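FAD:protein FMN transferase (Vibrio cholerae, PDB 6NXI) probably transfers the FMN moiety of FAD, with the help of magnesium, onto a threonine hydroxyl of a target flavoprotein. Local coordinates at residues I201-V206 with F304-S309; R254-T259 with L295-T300. All coordinates share one frame; numbering follows the deposited sequence.

Contact 1: residues I201-V206 with F304-S309; sequences IEKPSV and FKEYAS
P204 rests its CB-CG edge on one face of the F304 ring, with the proline ring tilted away from it. The contact joins the two-stranded hairpin of 199-203 and 211-215 to strand 304-308, an outermost strand of the eight-stranded antiparallel sheet. The two segments run roughly antiparallel but are linked by side chains; P204 and F304 have the nearest CA atoms, 7.0 Å apart. P204 CB sits 3.7 Å from the centroid of the F304 ring and only 6° off the ring normal, a CH-pi contact. P204 CG leans toward the root of the ring and meets F304 CD1 at 3.5 Å. V206 is placed differently: its backbone N comes up at the edge of the ring, 4.2 Å from F304 CE2. K299 makes a cation-pi contact with the same ring.

The second link is a salt bridge at the surface. The side chains of K203 and E306 meet at about a right angle. The lysine chain bends at CB-CG (chi2 -60°) and again at its end, which carries the ammonium to the carboxylate. E213 of the hairpin partner strand also pairs with this ammonium, so two carboxylates share it. K203 NZ reaches E306 OE2 at 2.6 Å, on the syn lone pair of that oxygen.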
loop_
_atom_site.group_PDB
_atom_site.type_symbol
_atom_site.label_atom_id
_atom_site.label_comp_id
_atom_site.label_asym_id
_atom_site.label_seq_id
_atom_site.Cartn_x
_atom_site.Cartn_y
_atom_site.Cartn_z
ATOM N N ILE A 201 4.449 15.947 -3.737
ATOM C CA ILE A 201 3.131 15.759 -3.082
ATOM C C ILE A 201 2.110 16.616 -3.832
ATOM O O ILE A 201 2.334 17.817 -3.939
ATOM C CB ILE A 201 3.184 16.082 -1.588
ATOM C CG1 ILE A 201 4.326 15.296 -0.924
ATOM C CG2 ILE A 201 1.802 15.794 -1.001
ATOM C CD1 ILE A 201 4.058 14.862 0.481
ATOM N N GLU A 202 1.078 15.966 -4.358
ATOM C CA GLU A 202 -0.014 16.621 -5.120
ATOM C C GLU A 202 -0.932 17.293 -4.095
ATOM O O GLU A 202 -1.363 16.641 -3.125
ATOM C CB GLU A 202 -0.744 15.635 -6.031
ATOM C CG GLU A 202 0.101 15.109 -7.178
ATOM C CD GLU A 202 0.411 16.090 -8.300
ATOM O OE1 GLU A 202 -0.356 17.062 -8.484
ATOM O OE2 GLU A 202 1.430 15.882 -8.992
ATOM N N LYS A 203 -1.161 18.578 -4.279
ATOM C CA LYS A 203 -2.027 19.377 -3.387
ATOM C C LYS A 203 -3.253 19.749 -4.211
ATOM O O LYS A 203 -3.124 20.198 -5.343
ATOM C CB LYS A 203 -1.283 20.616 -2.887
ATOM C CG LYS A 203 0.068 20.361 -2.246
ATOM C CD LYS A 203 0.011 19.473 -1.023
ATOM C CE LYS A 203 1.271 19.566 -0.185
ATOM N NZ LYS A 203 1.477 20.950 0.318
ATOM N N PRO A 204 -4.474 19.506 -3.708
ATOM C CA PRO A 204 -5.682 19.960 -4.387
ATOM C C PRO A 204 -5.787 21.450 -4.065
ATOM O O PRO A 204 -5.290 21.902 -3.026
ATOM C CB PRO A 204 -6.775 19.109 -3.741
ATOM C CG PRO A 204 -6.278 18.995 -2.317
ATOM C CD PRO A 204 -4.764 18.865 -2.424
ATOM N N SER A 205 -6.384 22.196 -4.988
ATOM C CA SER A 205 -6.478 23.672 -4.946
ATOM C C SER A 205 -7.923 24.052 -5.264
ATOM O O SER A 205 -8.494 23.400 -6.147
ATOM C CB SER A 205 -5.517 24.257 -5.935
ATOM O OG SER A 205 -5.347 25.627 -5.689
ATOM N N VAL A 206 -8.504 25.030 -4.576
ATOM C CA VAL A 206 -9.907 25.470 -4.857
ATOM C C VAL A 206 -10.025 25.978 -6.303
ATOM O O VAL A 206 -11.161 25.948 -6.847
ATOM C CB VAL A 206 -10.411 26.530 -3.859
ATOM C CG1 VAL A 206 -10.579 25.922 -2.481
ATOM C CG2 VAL A 206 -9.530 27.774 -3.822
ATOM N N PHE A 304 -9.719 23.152 1.113
ATOM C CA PHE A 304 -8.859 22.025 1.527
ATOM C C PHE A 304 -7.948 22.519 2.633
ATOM O O PHE A 304 -7.678 23.742 2.735
ATOM C CB PHE A 304 -8.025 21.472 0.367
ATOM C CG PHE A 304 -8.823 20.996 -0.808
ATOM C CD1 PHE A 304 -9.324 19.709 -0.845
ATOM C CD2 PHE A 304 -9.134 21.856 -1.857
ATOM C CE1 PHE A 304 -10.098 19.260 -1.904
ATOM C CE2 PHE A 304 -9.881 21.388 -2.933
ATOM C CZ PHE A 304 -10.401 20.116 -2.933
ATOM N N LYS A 305 -7.497 21.569 3.444
ATOM C CA LYS A 305 -6.605 21.833 4.581
ATOM C C LYS A 305 -5.606 20.678 4.651
ATOM O O LYS A 305 -5.937 19.545 4.217
ATOM C CB LYS A 305 -7.452 22.005 5.843
ATOM C CG LYS A 305 -6.678 22.201 7.130
ATOM C CD LYS A 305 -7.523 21.961 8.366
ATOM C CE LYS A 305 -8.306 23.179 8.790
ATOM N NZ LYS A 305 -9.202 22.863 9.928
ATOM N N GLU A 306 -4.404 20.975 5.104
ATOM C CA GLU A 306 -3.396 19.928 5.369
ATOM C C GLU A 306 -3.232 19.780 6.873
ATOM O O GLU A 306 -3.217 20.784 7.594
ATOM C CB GLU A 306 -2.014 20.272 4.831
ATOM C CG GLU A 306 -2.036 21.110 3.584
ATOM C CD GLU A 306 -0.675 21.213 2.923
ATOM O OE1 GLU A 306 0.347 21.179 3.650
ATOM O OE2 GLU A 306 -0.652 21.352 1.697
ATOM N N TYR A 307 -2.990 18.569 7.311
ATOM C CA TYR A 307 -2.559 18.267 8.681
ATOM C C TYR A 307 -1.261 17.483 8.557
ATOM O O TYR A 307 -1.308 16.423 7.880
ATOM C CB TYR A 307 -3.583 17.415 9.411
ATOM C CG TYR A 307 -4.918 18.063 9.647
ATOM C CD1 TYR A 307 -5.173 18.844 10.762
ATOM C CD2 TYR A 307 -5.939 17.838 8.753
ATOM C CE1 TYR A 307 -6.429 19.398 10.968
ATOM C CE2 TYR A 307 -7.200 18.357 8.955
ATOM C CZ TYR A 307 -7.442 19.148 10.055
ATOM O OH TYR A 307 -8.704 19.652 10.166
ATOM N N ALA A 308 -0.181 18.014 9.107
ATOM C CA ALA A 308 1.129 17.329 9.170
ATOM C C ALA A 308 1.369 16.910 10.621
ATOM O O ALA A 308 1.167 17.739 11.528
ATOM C CB ALA A 308 2.222 18.219 8.664
ATOM N N SER A 309 1.788 15.665 10.832
ATOM C CA SER A 309 2.185 15.197 12.174
ATOM C C SER A 309 3.477 15.918 12.588
ATOM O O SER A 309 4.200 16.409 11.705
ATOM C CB SER A 309 2.332 13.714 12.198
ATOM O OG SER A 309 3.418 13.278 11.403
#

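Contact 2: residues R254-T259 with L295-T300; sequences RVVSVT and LMIVKT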
loop_
_atom_site.group_PDB
_atom_site.type_symbol
_atom_site.label_atom_id
_atom_site.label_comp_id
_atom_site.label_asym_id
_atom_site.label_seq_id
_atom_site.Cartn_x
_atom_site.Cartn_y
_atom_site.Cartn_z
ATOM N N ARG A 254 -13.703 13.024 5.065
ATOM C CA ARG A 254 -13.237 14.289 4.457
ATOM C C ARG A 254 -11.862 14.053 3.851
ATOM O O ARG A 254 -11.337 15.021 3.261
ATOM C CB ARG A 254 -13.186 15.428 5.476
ATOM C CG ARG A 254 -14.546 15.978 5.888
ATOM C CD ARG A 254 -14.381 16.917 7.065
ATOM N NE ARG A 254 -14.253 16.204 8.330
ATOM C CZ ARG A 254 -15.280 15.791 9.082
ATOM N NH1 ARG A 254 -16.539 15.977 8.701
ATOM N NH2 ARG A 254 -15.032 15.160 10.215
ATOM N N VAL A 255 -11.272 12.872 4.011
ATOM C CA VAL A 255 -9.835 12.707 3.677
ATOM C C VAL A 255 -9.668 12.558 2.169
ATOM O O VAL A 255 -10.276 11.690 1.585
ATOM C CB VAL A 255 -9.180 11.550 4.445
ATOM C CG1 VAL A 255 -7.699 11.434 4.072
ATOM C CG2 VAL A 255 -9.365 11.724 5.944
ATOM N N VAL A 256 -8.825 13.403 1.580
ATOM C CA VAL A 256 -8.540 13.407 0.125
ATOM C C VAL A 256 -7.333 12.493 -0.127
ATOM O O VAL A 256 -7.390 11.673 -1.044
ATOM C CB VAL A 256 -8.238 14.841 -0.346
ATOM C CG1 VAL A 256 -7.684 14.832 -1.771
ATOM C CG2 VAL A 256 -9.455 15.724 -0.206
ATOM N N SER A 257 -6.287 12.636 0.671
ATOM C CA SER A 257 -5.059 11.828 0.482
ATOM C C SER A 257 -4.312 11.740 1.801
ATOM O O SER A 257 -4.373 12.648 2.642
ATOM C CB SER A 257 -4.183 12.366 -0.642
ATOM O OG SER A 257 -3.529 13.573 -0.262
ATOM N N VAL A 258 -3.493 10.700 1.916
ATOM C CA VAL A 258 -2.639 10.496 3.087
ATOM C C VAL A 258 -1.302 10.065 2.538
ATOM O O VAL A 258 -1.276 9.061 1.792
ATOM C CB VAL A 258 -3.216 9.426 4.032
ATOM C CG1 VAL A 258 -2.295 9.222 5.194
ATOM C CG2 VAL A 258 -4.635 9.798 4.496
ATOM N N THR A 259 -0.274 10.806 2.917
ATOM C CA THR A 259 1.135 10.480 2.627
ATOM C C THR A 259 1.840 10.088 3.932
ATOM O O THR A 259 1.795 10.856 4.889
ATOM C CB THR A 259 1.846 11.672 1.984
ATOM O OG1 THR A 259 1.052 12.039 0.852
ATOM C CG2 THR A 259 3.245 11.267 1.565
ATOM N N LEU A 295 1.209 13.311 6.247
ATOM C CA LEU A 295 0.500 14.496 5.726
ATOM C C LEU A 295 -0.859 14.028 5.228
ATOM O O LEU A 295 -0.951 13.218 4.293
ATOM C CB LEU A 295 1.314 15.160 4.618
ATOM C CG LEU A 295 0.691 16.441 4.067
ATOM C CD1 LEU A 295 0.743 17.536 5.107
ATOM C CD2 LEU A 295 1.404 16.861 2.794
ATOM N N MET A 296 -1.902 14.588 5.816
ATOM C CA MET A 296 -3.267 14.299 5.351
ATOM C C MET A 296 -3.839 15.553 4.759
ATOM O O MET A 296 -3.726 16.614 5.421
ATOM C CB MET A 296 -4.181 13.905 6.484
ATOM C CG MET A 296 -3.851 12.610 7.054
ATOM S SD MET A 296 -5.351 12.222 7.933
ATOM C CE MET A 296 -4.713 10.999 9.039
ATOM N N ILE A 297 -4.391 15.410 3.575
ATOM C CA ILE A 297 -5.133 16.505 2.918
ATOM C C ILE A 297 -6.612 16.203 3.070
ATOM O O ILE A 297 -7.037 15.097 2.741
ATOM C CB ILE A 297 -4.704 16.609 1.458
ATOM C CG1 ILE A 297 -3.199 16.896 1.383
ATOM C CG2 ILE A 297 -5.553 17.675 0.779
ATOM C CD1 ILE A 297 -2.698 16.925 0.006
ATOM N N VAL A 298 -7.368 17.177 3.567
ATOM C CA VAL A 298 -8.808 16.969 3.846
ATOM C C VAL A 298 -9.585 18.076 3.172
ATOM O O VAL A 298 -9.050 19.194 3.036
ATOM C CB VAL A 298 -9.129 16.854 5.346
ATOM C CG1 VAL A 298 -8.045 16.035 6.035
ATOM C CG2 VAL A 298 -9.319 18.186 6.026
ATOM N N LYS A 299 -10.771 17.701 2.724
ATOM C CA LYS A 299 -11.763 18.636 2.126
ATOM C C LYS A 299 -12.476 19.355 3.269
ATOM O O LYS A 299 -13.076 18.654 4.088
ATOM C CB LYS A 299 -12.720 17.838 1.235
ATOM C CG LYS A 299 -13.815 18.644 0.548
ATOM C CD LYS A 299 -13.361 19.307 -0.737
ATOM C CE LYS A 299 -14.361 20.346 -1.210
ATOM N NZ LYS A 299 -14.163 21.644 -0.523
ATOM N N THR A 300 -12.416 20.688 3.289
ATOM C CA THR A 300 -13.108 21.547 4.283
ATOM C C THR A 300 -14.402 22.042 3.650
ATOM O O THR A 300 -14.690 21.698 2.498
ATOM C CB THR A 300 -12.250 22.733 4.720
ATOM O OG1 THR A 300 -12.164 23.608 3.596
ATOM C CG2 THR A 300 -10.871 22.319 5.187
HETATM O O HOH W 1 -1.320 13.529 1.408
#
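I297 faces V256 and S257 together. Its CB lies 3.7 Å from S257 OG. From there the side chain forks. The CG2 branch, anti to the backbone N, reaches V256 CB at 4.1 Å. The CG1 branch runs along the serine instead: CG1 passes S257 OG, and the terminal CD1 ends 3.5 Å from that same oxygen. The hydroxyl thus lies against the isoleucine, and S257 OG also hydrogen-bonds a water. This water is bound to T259 OG1 as well, and it donates to L295 O.

The backbone explains why one residue meets two. Strands 255-262 and 294-299 are antiparallel neighbours in the sheet, and a classic beta bulge interrupts their pairing here. V256 N donates to I297 O at 2.7 Å, and S257 N adds a weak bond of 3.3 Å to I297 O. Beyond the bulge the ladder is regular, with I297 N bonded to S257 O and two bonds joining T259 and L295. On the other face the side chains of V258 and M296 run alongside each other in the same direction. Helix 265-278 packs on both, and helix 280-289 also touches M296. V258 CG2 touches M296 CG at 3.9 Å.

The centres of contacts 1 and 2 are 6 Å apart. Strands 294-299 and 304-308 are consecutive in the chain and adjacent in the eight-stranded sheet. Probable backbone hydrogen bonds join them, from Y307 N to M296 O and from V298 N to K305 O. Along the chain the order is 201-206, 254-259, 295-300, 304-309, so contact 2 falls within the span that contact 1 bridges. I297 also packs directly on P204. Contact 1 is a surface link to the small hairpin, away from the annotated sites. Contact 2 is buried, and its V258 side chain lies about 9 Å from both the bound FAD and a magnesium ion.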